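Local coordinates for protein fasciclin I (Drosophila melanogaster, PDB 1O70) that serves as a neural cell adhesion molecule, held at the cell surface by a GPI anchor and built from FAS1 domains, of which this fragment holds the third and fourth, at residues F113-E118 and T122-E127; N184-N189 and R233-S238; L209-A214 and I303-L308. All coordinates share one frame; numbering follows the deposited sequence.

Contact 1: residues F113-E118 and T122-E127. With NAG (2-acetamido-2-deoxy-beta-D-glucopyranose), chain B; NAG (2-acetamido-2-deoxy-beta-D-glucopyranose), chain C.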
loop_
_atom_site.group_PDB
_atom_site.type_symbol
_atom_site.label_atom_id
_atom_site.label_comp_id
_atom_site.label_asym_id
_atom_site.label_seq_id
_atom_site.Cartn_x
_atom_site.Cartn_y
_atom_site.Cartn_z
ATOM N N PHE A 113 1.414 -4.776 -10.188
ATOM C CA PHE A 113 1.936 -3.874 -11.195
ATOM C C PHE A 113 0.862 -3.191 -12.016
ATOM O O PHE A 113 -0.305 -3.587 -12.018
ATOM C CB PHE A 113 2.856 -4.636 -12.163
ATOM C CG PHE A 113 3.954 -5.413 -11.494
ATOM C CD1 PHE A 113 3.675 -6.588 -10.812
ATOM C CD2 PHE A 113 5.269 -4.964 -11.538
ATOM C CE1 PHE A 113 4.686 -7.306 -10.182
ATOM C CE2 PHE A 113 6.287 -5.676 -10.910
ATOM C CZ PHE A 113 5.990 -6.849 -10.230
ATOM N N ASN A 114 1.284 -2.153 -12.722
ATOM C CA ASN A 114 0.414 -1.422 -13.617
ATOM C C ASN A 114 1.209 -1.262 -14.901
ATOM O O ASN A 114 2.356 -0.808 -14.870
ATOM C CB ASN A 114 0.065 -0.045 -13.068
ATOM C CG ASN A 114 -0.826 0.732 -14.014
ATOM O OD1 ASN A 114 -1.900 0.264 -14.388
ATOM N ND2 ASN A 114 -0.384 1.919 -14.412
ATOM N N VAL A 115 0.604 -1.641 -16.026
ATOM C CA VAL A 115 1.259 -1.547 -17.326
ATOM C C VAL A 115 0.538 -0.594 -18.269
ATOM O O VAL A 115 -0.675 -0.695 -18.450
ATOM C CB VAL A 115 1.339 -2.927 -18.014
ATOM C CG1 VAL A 115 1.961 -2.777 -19.396
ATOM C CG2 VAL A 115 2.158 -3.900 -17.164
ATOM N N ARG A 116 1.294 0.326 -18.864
ATOM C CA ARG A 116 0.758 1.300 -19.817
ATOM C C ARG A 116 1.530 1.240 -21.134
ATOM O O ARG A 116 2.735 0.993 -21.139
ATOM C CB ARG A 116 0.888 2.718 -19.279
ATOM C CG ARG A 116 0.072 3.045 -18.063
ATOM C CD ARG A 116 0.628 4.323 -17.451
ATOM N NE ARG A 116 0.799 5.359 -18.469
ATOM C CZ ARG A 116 1.507 6.469 -18.291
ATOM N NH1 ARG A 116 2.116 6.687 -17.130
ATOM N NH2 ARG A 116 1.595 7.366 -19.268
ATOM N N GLY A 117 0.828 1.488 -22.238
ATOM C CA GLY A 117 1.447 1.491 -23.556
ATOM C C GLY A 117 2.041 0.174 -24.015
ATOM O O GLY A 117 1.888 -0.850 -23.349
ATOM N N GLU A 118 2.706 0.194 -25.170
ATOM C CA GLU A 118 3.337 -1.011 -25.704
ATOM C C GLU A 118 4.667 -0.685 -26.372
ATOM O O GLU A 118 5.041 0.480 -26.511
ATOM C CB GLU A 118 2.429 -1.712 -26.718
ATOM C CG GLU A 118 1.001 -1.933 -26.255
ATOM C CD GLU A 118 0.208 -0.645 -26.257
ATOM O OE1 GLU A 118 0.331 0.118 -27.241
ATOM O OE2 GLU A 118 -0.540 -0.400 -25.289
ATOM N N THR A 122 6.225 1.314 -23.489
ATOM C CA THR A 122 5.725 0.644 -22.309
ATOM C C THR A 122 6.231 1.263 -21.016
ATOM O O THR A 122 7.414 1.588 -20.880
ATOM C CB THR A 122 6.118 -0.842 -22.307
ATOM O OG1 THR A 122 5.660 -1.459 -23.516
ATOM C CG2 THR A 122 5.500 -1.550 -21.110
ATOM N N VAL A 123 5.314 1.445 -20.076
ATOM C CA VAL A 123 5.657 1.987 -18.777
ATOM C C VAL A 123 5.124 1.023 -17.740
ATOM O O VAL A 123 3.917 0.766 -17.659
ATOM C CB VAL A 123 5.052 3.380 -18.546
ATOM C CG1 VAL A 123 5.140 3.748 -17.060
ATOM C CG2 VAL A 123 5.823 4.407 -19.364
ATOM N N ILE A 124 6.040 0.469 -16.963
ATOM C CA ILE A 124 5.675 -0.477 -15.923
ATOM C C ILE A 124 6.008 0.084 -14.560
ATOM O O ILE A 124 7.135 0.519 -14.311
ATOM C CB ILE A 124 6.435 -1.792 -16.083
ATOM C CG1 ILE A 124 6.215 -2.333 -17.497
ATOM C CG2 ILE A 124 5.962 -2.798 -15.040
ATOM C CD1 ILE A 124 7.299 -3.297 -17.951
ATOM N N THR A 125 5.015 0.094 -13.684
ATOM C CA THR A 125 5.218 0.568 -12.326
ATOM C C THR A 125 4.771 -0.531 -11.370
ATOM O O THR A 125 3.996 -1.418 -11.740
ATOM C CB THR A 125 4.417 1.867 -12.032
ATOM O OG1 THR A 125 3.016 1.666 -12.304
ATOM C CG2 THR A 125 4.964 3.032 -12.869
ATOM N N VAL A 126 5.285 -0.485 -10.147
ATOM C CA VAL A 126 4.950 -1.469 -9.128
ATOM C C VAL A 126 4.606 -0.747 -7.833
ATOM O O VAL A 126 5.178 0.309 -7.531
ATOM C CB VAL A 126 6.141 -2.423 -8.848
ATOM C CG1 VAL A 126 7.373 -1.630 -8.427
ATOM C CG2 VAL A 126 5.766 -3.416 -7.753
ATOM N N GLU A 127 3.671 -1.308 -7.073
ATOM C CA GLU A 127 3.269 -0.714 -5.805
ATOM C C GLU A 127 3.505 -1.716 -4.691
ATOM O O GLU A 127 2.976 -2.823 -4.718
ATOM C CB GLU A 127 1.785 -0.316 -5.814
ATOM C CG GLU A 127 1.267 0.082 -4.423
ATOM C CD GLU A 127 1.810 1.422 -3.946
ATOM O OE1 GLU A 127 1.846 1.648 -2.720
ATOM O OE2 GLU A 127 2.183 2.260 -4.799
HETATM C C1 NAG B . 2.338 4.580 -9.669
HETATM C C2 NAG B . 1.103 3.842 -10.177
HETATM C C3 NAG B . 0.817 4.293 -11.613
HETATM C C4 NAG B . 0.682 5.826 -11.690
HETATM C C5 NAG B . 1.918 6.480 -11.040
HETATM C C6 NAG B . 1.856 7.989 -10.956
HETATM C C7 NAG B . 0.596 1.620 -9.396
HETATM C C8 NAG B . 0.879 0.126 -9.472
HETATM N N2 NAG B . 1.340 2.415 -10.159
HETATM O O3 NAG B . -0.346 3.651 -12.107
HETATM O O4 NAG B . 0.614 6.227 -13.073
HETATM O O5 NAG B . 2.104 5.989 -9.697
HETATM O O6 NAG B . 0.643 8.411 -10.351
HETATM O O7 NAG B . -0.282 2.045 -8.654
HETATM C C1 NAG C . -0.632 6.502 -13.594
HETATM C C2 NAG C . -0.473 7.417 -14.792
HETATM C C3 NAG C . -1.856 7.749 -15.350
HETATM C C4 NAG C . -2.582 6.431 -15.688
HETATM C C5 NAG C . -2.588 5.463 -14.492
HETATM C C6 NAG C . -3.092 4.089 -14.918
HETATM C C7 NAG C . 1.400 8.924 -14.916
HETATM C C8 NAG C . 1.624 10.358 -15.376
HETATM N N2 NAG C . 0.213 8.630 -14.396
HETATM O O3 NAG C . -1.713 8.556 -16.499
HETATM O O4 NAG C . -3.918 6.673 -16.114
HETATM O O5 NAG C . -1.251 5.269 -13.983
HETATM O O6 NAG C . -2.345 3.605 -16.032
HETATM O O7 NAG C . 2.297 8.091 -15.034
HETATM O O HOH W 1 2.275 1.849 -14.947
#
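Phe113-Arg116 and Val123-Glu127 pair as neighbouring antiparallel strands of a hairpin, their axes 4.7 Å apart at 164°, with hydrogen-bonded pairs at Asn114-Thr125 and Arg116-Val123. The hairpin illustrates how the two faces of a sheet can differ, one being apolar and the other bearing a glycan. On the first, Phe113 and Val126 lie side by side and point the same way. Val126 CG2 sits over the Phe113 ring, 4.2 Å from its centroid, in a CH-pi contact. Ile124 CG2 adds to this apolar patch at 4.2 Å from Phe113 CD2, and Ile91 of helix 88-94 touches the phenylalanine.

The face with Asn114, Arg116 and Thr125 carries sugar. Thr125 OG1 stands between its own backbone N and carbonyl carbon (chi1 56°), where NAG (chain B) N2 donates a hydrogen bond to Thr125 OG1 at 2.8 Å. Asn114 ND2 donates a nearly straight bond (168°) to NAG (chain C) O6 at 3.1 Å. A water joins Thr125 OG1 to Asn114 O across the strands. The Arg116 guanidinium has O3 of the second sugar over one face. Each strand thus lends a side-chain amide or hydroxyl to the Asn132-linked glycan, which probably steadies its first two sugars against the protein.

Contact 2: residues N184-N189 and R233-S238. With SO4 (sulfate ion), chain F.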
loop_
_atom_site.group_PDB
_atom_site.type_symbol
_atom_site.label_atom_id
_atom_site.label_comp_id
_atom_site.label_asym_id
_atom_site.label_seq_id
_atom_site.Cartn_x
_atom_site.Cartn_y
_atom_site.Cartn_z
ATOM N N ASN A 184 -7.894 17.120 3.321
ATOM C CA ASN A 184 -6.571 16.600 2.974
ATOM C C ASN A 184 -5.389 17.387 3.525
ATOM O O ASN A 184 -4.363 16.808 3.879
ATOM C CB ASN A 184 -6.389 16.516 1.457
ATOM C CG ASN A 184 -7.428 15.664 0.782
ATOM O OD1 ASN A 184 -8.040 14.804 1.402
ATOM N ND2 ASN A 184 -7.620 15.886 -0.509
ATOM N N ASP A 185 -5.529 18.706 3.572
ATOM C CA ASP A 185 -4.464 19.583 4.044
ATOM C C ASP A 185 -3.685 19.011 5.220
ATOM O O ASP A 185 -2.456 18.893 5.180
ATOM C CB ASP A 185 -5.046 20.951 4.412
ATOM C CG ASP A 185 -5.593 21.691 3.204
ATOM O OD1 ASP A 185 -5.807 21.040 2.157
ATOM O OD2 ASP A 185 -5.817 22.916 3.296
ATOM N N GLN A 186 -4.409 18.637 6.262
ATOM C CA GLN A 186 -3.801 18.094 7.469
ATOM C C GLN A 186 -2.930 16.853 7.263
ATOM O O GLN A 186 -1.991 16.626 8.021
ATOM C CB GLN A 186 -4.900 17.764 8.481
ATOM C CG GLN A 186 -5.822 16.659 8.008
ATOM C CD GLN A 186 -6.861 16.310 9.034
ATOM O OE1 GLN A 186 -6.551 16.169 10.221
ATOM N NE2 GLN A 186 -8.105 16.148 8.589
ATOM N N LEU A 187 -3.248 16.052 6.249
ATOM C CA LEU A 187 -2.524 14.809 5.978
ATOM C C LEU A 187 -1.080 14.982 5.533
ATOM O O LEU A 187 -0.388 14.006 5.229
ATOM C CB LEU A 187 -3.287 13.993 4.941
ATOM C CG LEU A 187 -4.731 13.716 5.354
ATOM C CD1 LEU A 187 -5.434 12.999 4.229
ATOM C CD2 LEU A 187 -4.758 12.900 6.632
ATOM N N ASN A 188 -0.622 16.224 5.500
ATOM C CA ASN A 188 0.745 16.500 5.099
ATOM C C ASN A 188 1.595 16.699 6.354
ATOM O O ASN A 188 2.817 16.567 6.314
ATOM C CB ASN A 188 0.781 17.754 4.227
ATOM C CG ASN A 188 1.984 17.784 3.313
ATOM O OD1 ASN A 188 2.419 16.738 2.811
ATOM N ND2 ASN A 188 2.522 18.977 3.068
ATOM N N ASN A 189 0.927 16.997 7.468
ATOM C CA ASN A 189 1.590 17.233 8.744
ATOM C C ASN A 189 2.479 16.063 9.155
ATOM O O ASN A 189 2.059 14.909 9.122
ATOM C CB ASN A 189 0.552 17.507 9.835
ATOM C CG ASN A 189 1.181 17.999 11.125
ATOM O OD1 ASN A 189 1.842 17.249 11.843
ATOM N ND2 ASN A 189 0.980 19.272 11.424
ATOM N N ARG A 233 -14.215 10.033 9.976
ATOM C CA ARG A 233 -14.563 8.773 10.605
ATOM C C ARG A 233 -13.529 7.721 10.198
ATOM O O ARG A 233 -13.306 6.756 10.922
ATOM C CB ARG A 233 -15.955 8.351 10.151
ATOM C CG ARG A 233 -16.389 6.973 10.637
ATOM C CD ARG A 233 -17.688 6.542 9.980
ATOM N NE ARG A 233 -18.846 7.291 10.467
ATOM C CZ ARG A 233 -20.067 7.185 9.951
ATOM N NH1 ARG A 233 -20.278 6.362 8.936
ATOM N NH2 ARG A 233 -21.075 7.899 10.436
ATOM N N HIS A 234 -12.894 7.917 9.040
ATOM C CA HIS A 234 -11.896 6.973 8.548
ATOM C C HIS A 234 -10.474 7.293 8.997
ATOM O O HIS A 234 -9.562 6.479 8.811
ATOM C CB HIS A 234 -11.906 6.929 7.017
ATOM C CG HIS A 234 -13.190 6.454 6.423
ATOM N ND1 HIS A 234 -14.345 7.202 6.459
ATOM C CD2 HIS A 234 -13.504 5.315 5.761
ATOM C CE1 HIS A 234 -15.313 6.548 5.844
ATOM N NE2 HIS A 234 -14.828 5.398 5.411
ATOM N N LEU A 235 -10.295 8.466 9.599
ATOM C CA LEU A 235 -8.974 8.926 10.017
ATOM C C LEU A 235 -8.646 8.896 11.499
ATOM O O LEU A 235 -9.190 9.673 12.284
ATOM C CB LEU A 235 -8.744 10.348 9.496
ATOM C CG LEU A 235 -7.340 10.917 9.720
ATOM C CD1 LEU A 235 -6.337 10.120 8.893
ATOM C CD2 LEU A 235 -7.311 12.394 9.329
ATOM N N ALA A 236 -7.728 8.006 11.862
ATOM C CA ALA A 236 -7.280 7.859 13.240
ATOM C C ALA A 236 -6.026 8.699 13.457
ATOM O O ALA A 236 -5.049 8.574 12.723
ATOM C CB ALA A 236 -6.984 6.399 13.539
ATOM N N ILE A 237 -6.050 9.545 14.480
ATOM C CA ILE A 237 -4.921 10.420 14.769
ATOM C C ILE A 237 -4.352 10.191 16.163
ATOM O O ILE A 237 -5.046 10.397 17.157
ATOM C CB ILE A 237 -5.348 11.901 14.657
ATOM C CG1 ILE A 237 -6.030 12.135 13.298
ATOM C CG2 ILE A 237 -4.142 12.808 14.851
ATOM C CD1 ILE A 237 -6.660 13.517 13.123
ATOM N N SER A 238 -3.101 9.748 16.237
ATOM C CA SER A 238 -2.446 9.537 17.528
ATOM C C SER A 238 -0.936 9.719 17.394
ATOM O O SER A 238 -0.444 10.190 16.365
ATOM C CB SER A 238 -2.776 8.155 18.117
ATOM O OG SER A 238 -2.096 7.098 17.481
HETATM S S SO4 F . -19.583 8.750 13.687
HETATM O O1 SO4 F . -18.118 8.964 13.573
HETATM O O2 SO4 F . -19.986 8.834 15.108
HETATM O O3 SO4 F . -20.297 9.789 12.907
HETATM O O4 SO4 F . -19.925 7.407 13.157
#
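Leu187 and Leu235 run antiparallel alongside one another, and their meeting is the apolar heart of a small contact made by van der Waals touches. Leu187 CD2 touches Leu235 CD2 at 3.7 Å and lies 3.9 Å from Leu235 CD1, so one methyl of Leu187 rests against the forked end of its partner. Leu235 reaches it with CG anti to the backbone N (chi1 -174°), extending from the edge strand 235-238 towards residues 184-189. Phe194 of the adjacent strand 193-199 touches both leucines.

Gln186 approaches Leu235 head-on. Stretched out past CG (chi2 178°), it carries its amide up to Leu235 CD2, 3.9 Å from Gln186 NE2. The amide oxygen looks towards Ile237, whose CD1 is 3.9 Å from Gln186 OE1, the two side chains crossing at a slant. NE2 finds its hydrogen bond at Phe183 O, so the amide can lie against methyl groups while its donor is engaged.

At the start of 233-238, Arg233 NH2 donates to O3 of a sulfate probably taken up from the crystallisation liquor, at 3.2 Å and almost straight at 172°, and Arg233 NE is 2.9 Å from sulfate O4. NH1 turns to a salt bridge with Asp312 and to the carbonyl of Leu307. A leucine in place of Arg233 would probably leave Asp312 without its ionic mate and the Leu307 carbonyl without this donor. No hydrogen bond crosses between the segments: methyl contacts join 184-189 to the edge strand of the fourth FAS1 domain's sheet, while Gln186 NE2 and Arg233 NH1 bond to the surrounding chain.

Contact 3: residues L209-A214 and I303-L308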
loop_
_atom_site.group_PDB
_atom_site.type_symbol
_atom_site.label_atom_id
_atom_site.label_comp_id
_atom_site.label_asym_id
_atom_site.label_seq_id
_atom_site.Cartn_x
_atom_site.Cartn_y
_atom_site.Cartn_z
ATOM N N LEU A 209 -23.869 3.027 -6.671
ATOM C CA LEU A 209 -24.980 2.159 -7.043
ATOM C C LEU A 209 -25.966 2.045 -5.889
ATOM O O LEU A 209 -27.174 2.033 -6.102
ATOM C CB LEU A 209 -24.477 0.764 -7.414
ATOM C CG LEU A 209 -23.551 0.683 -8.633
ATOM C CD1 LEU A 209 -22.947 -0.716 -8.738
ATOM C CD2 LEU A 209 -24.331 1.028 -9.887
ATOM N N ASP A 210 -25.450 1.976 -4.667
ATOM C CA ASP A 210 -26.307 1.847 -3.494
ATOM C C ASP A 210 -27.083 3.107 -3.151
ATOM O O ASP A 210 -28.268 3.048 -2.824
ATOM C CB ASP A 210 -25.490 1.462 -2.257
ATOM C CG ASP A 210 -25.047 0.015 -2.262
ATOM O OD1 ASP A 210 -25.862 -0.857 -2.646
ATOM O OD2 ASP A 210 -23.885 -0.248 -1.854
ATOM N N TYR A 211 -26.387 4.238 -3.193
ATOM C CA TYR A 211 -26.960 5.530 -2.851
ATOM C C TYR A 211 -26.488 6.585 -3.849
ATOM O O TYR A 211 -25.673 7.446 -3.516
ATOM C CB TYR A 211 -26.493 5.939 -1.461
ATOM C CG TYR A 211 -26.439 4.816 -0.448
ATOM C CD1 TYR A 211 -25.218 4.358 0.044
ATOM C CD2 TYR A 211 -27.606 4.249 0.062
ATOM C CE1 TYR A 211 -25.159 3.374 1.020
ATOM C CE2 TYR A 211 -27.558 3.260 1.041
ATOM C CZ TYR A 211 -26.330 2.833 1.514
ATOM O OH TYR A 211 -26.269 1.875 2.499
ATOM N N PRO A 212 -27.016 6.547 -5.080
ATOM C CA PRO A 212 -26.650 7.489 -6.148
ATOM C C PRO A 212 -26.744 8.972 -5.804
ATOM O O PRO A 212 -25.868 9.762 -6.180
ATOM C CB PRO A 212 -27.579 7.092 -7.293
ATOM C CG PRO A 212 -28.776 6.533 -6.575
ATOM C CD PRO A 212 -28.172 5.723 -5.476
ATOM N N SER A 213 -27.796 9.351 -5.085
ATOM C CA SER A 213 -27.978 10.745 -4.691
ATOM C C SER A 213 -26.999 11.161 -3.595
ATOM O O SER A 213 -26.397 12.238 -3.659
ATOM C CB SER A 213 -29.417 10.988 -4.224
ATOM O OG SER A 213 -30.285 11.174 -5.334
ATOM N N ALA A 214 -26.844 10.314 -2.585
ATOM C CA ALA A 214 -25.916 10.631 -1.508
ATOM C C ALA A 214 -24.493 10.616 -2.061
ATOM O O ALA A 214 -23.625 11.345 -1.585
ATOM C CB ALA A 214 -26.046 9.624 -0.374
ATOM N N ILE A 303 -9.502 0.003 1.870
ATOM C CA ILE A 303 -10.631 -0.872 2.113
ATOM C C ILE A 303 -11.569 -1.023 0.922
ATOM O O ILE A 303 -11.534 -0.218 -0.010
ATOM C CB ILE A 303 -11.374 -0.427 3.374
ATOM C CG1 ILE A 303 -11.979 0.960 3.198
ATOM C CG2 ILE A 303 -10.376 -0.401 4.541
ATOM C CD1 ILE A 303 -12.723 1.444 4.431
ATOM N N ASP A 304 -12.385 -2.076 0.942
ATOM C CA ASP A 304 -13.309 -2.391 -0.153
ATOM C C ASP A 304 -14.552 -1.524 -0.223
ATOM O O ASP A 304 -15.137 -1.352 -1.293
ATOM C CB ASP A 304 -13.764 -3.847 -0.056
ATOM C CG ASP A 304 -12.815 -4.812 -0.738
ATOM O OD1 ASP A 304 -12.839 -6.005 -0.363
ATOM O OD2 ASP A 304 -12.073 -4.406 -1.669
ATOM N N TYR A 305 -14.961 -0.996 0.922
ATOM C CA TYR A 305 -16.166 -0.186 0.993
ATOM C C TYR A 305 -15.987 0.811 2.129
ATOM O O TYR A 305 -15.391 0.495 3.159
ATOM C CB TYR A 305 -17.369 -1.096 1.269
ATOM C CG TYR A 305 -18.725 -0.468 1.020
ATOM C CD1 TYR A 305 -19.208 -0.300 -0.282
ATOM C CD2 TYR A 305 -19.525 -0.024 2.086
ATOM C CE1 TYR A 305 -20.450 0.295 -0.517
ATOM C CE2 TYR A 305 -20.771 0.576 1.856
ATOM C CZ TYR A 305 -21.224 0.733 0.553
ATOM O OH TYR A 305 -22.435 1.349 0.307
ATOM N N PRO A 306 -16.508 2.030 1.958
ATOM C CA PRO A 306 -16.395 3.075 2.981
ATOM C C PRO A 306 -17.240 2.802 4.226
ATOM O O PRO A 306 -18.276 2.149 4.144
ATOM C CB PRO A 306 -16.848 4.325 2.233
ATOM C CG PRO A 306 -17.859 3.783 1.271
ATOM C CD PRO A 306 -17.213 2.530 0.766
ATOM N N LEU A 307 -16.778 3.272 5.381
ATOM C CA LEU A 307 -17.531 3.090 6.616
ATOM C C LEU A 307 -18.782 3.959 6.500
ATOM O O LEU A 307 -18.775 5.119 6.908
ATOM C CB LEU A 307 -16.692 3.537 7.812
ATOM C CG LEU A 307 -15.394 2.752 7.967
ATOM C CD1 LEU A 307 -14.523 3.390 9.029
ATOM C CD2 LEU A 307 -15.712 1.302 8.312
ATOM N N LEU A 308 -19.851 3.401 5.935
ATOM C CA LEU A 308 -21.086 4.148 5.744
ATOM C C LEU A 308 -22.346 3.304 5.947
ATOM O O LEU A 308 -22.426 2.169 5.478
ATOM C CB LEU A 308 -21.092 4.761 4.339
ATOM C CG LEU A 308 -21.990 5.972 4.059
ATOM C CD1 LEU A 308 -21.569 7.140 4.931
ATOM C CD2 LEU A 308 -21.893 6.346 2.590
#
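Tyr305 and Tyr211 bury the most surface here, and the two side chains cross at about a right angle, Tyr305 reaching the other ring with its hydroxyl. Tyr305 OH comes within 3.5 Å of Tyr211 CE1, approaching obliquely. The reach depends on the first torsion of Tyr305, which sets CG anti to the backbone N (chi1 -165°) and sends the ring out from the loop 303-308 towards the helical segment. Along the way Pro306 CD packs over one face of the Tyr305 ring, 3.4 Å above its plane, while Lys206 and Thr207 of helix 201-210 also touch this side chain.

Tyr211 occupies a joint in the backbone. It is the first residue to leave the helical conformation after helix 201-210 and also the N-cap of helix 212-218. Its ring folds back over the preceding residue, so that Asp210 CB lies 3.7 Å above the ring plane, over the centre. The same aspartate turns its carboxylate to the other tyrosine: Asp210 OD2 is 3.1 Å from Tyr305 OH, with carboxylate and ring planes 73° apart. The phenol end of Tyr305 is therefore met by both a carboxylate oxygen and a ring carbon, CE1 of Tyr211.

Leu308, third in buried area, approaches more loosely, its CD2 about 4.6 Å from Tyr211 CD1. Just before it, Leu307 centres an inverse gamma turn, and Leu307 N is hydrogen-bonded to His234 NE2.

The arrangement belongs to the fourth FAS1 domain of fasciclin I: the chain leaving strand 298-303, the last strand in sequence of the domain's sheet, is laid against the bend between two consecutive helices.

Along the chain, contact 1 closes before the other two open, and it belongs to the third FAS1 domain, whereas contacts 2 and 3 share the fourth. Contact 1 lies about 30 Å from contact 2 and 29 Å from contact 3, centre to centre, with no touch between them. Contacts 2 and 3, about 21 Å apart by centres, alternate in sequence and meet directly at Leu307. Edge strand 235-238 and strand 298-303 are both paired with 193-199 in one mixed sheet. The fourth domain is thus knitted together by interleaved segments, while in the third a local hairpin packs against the glycan.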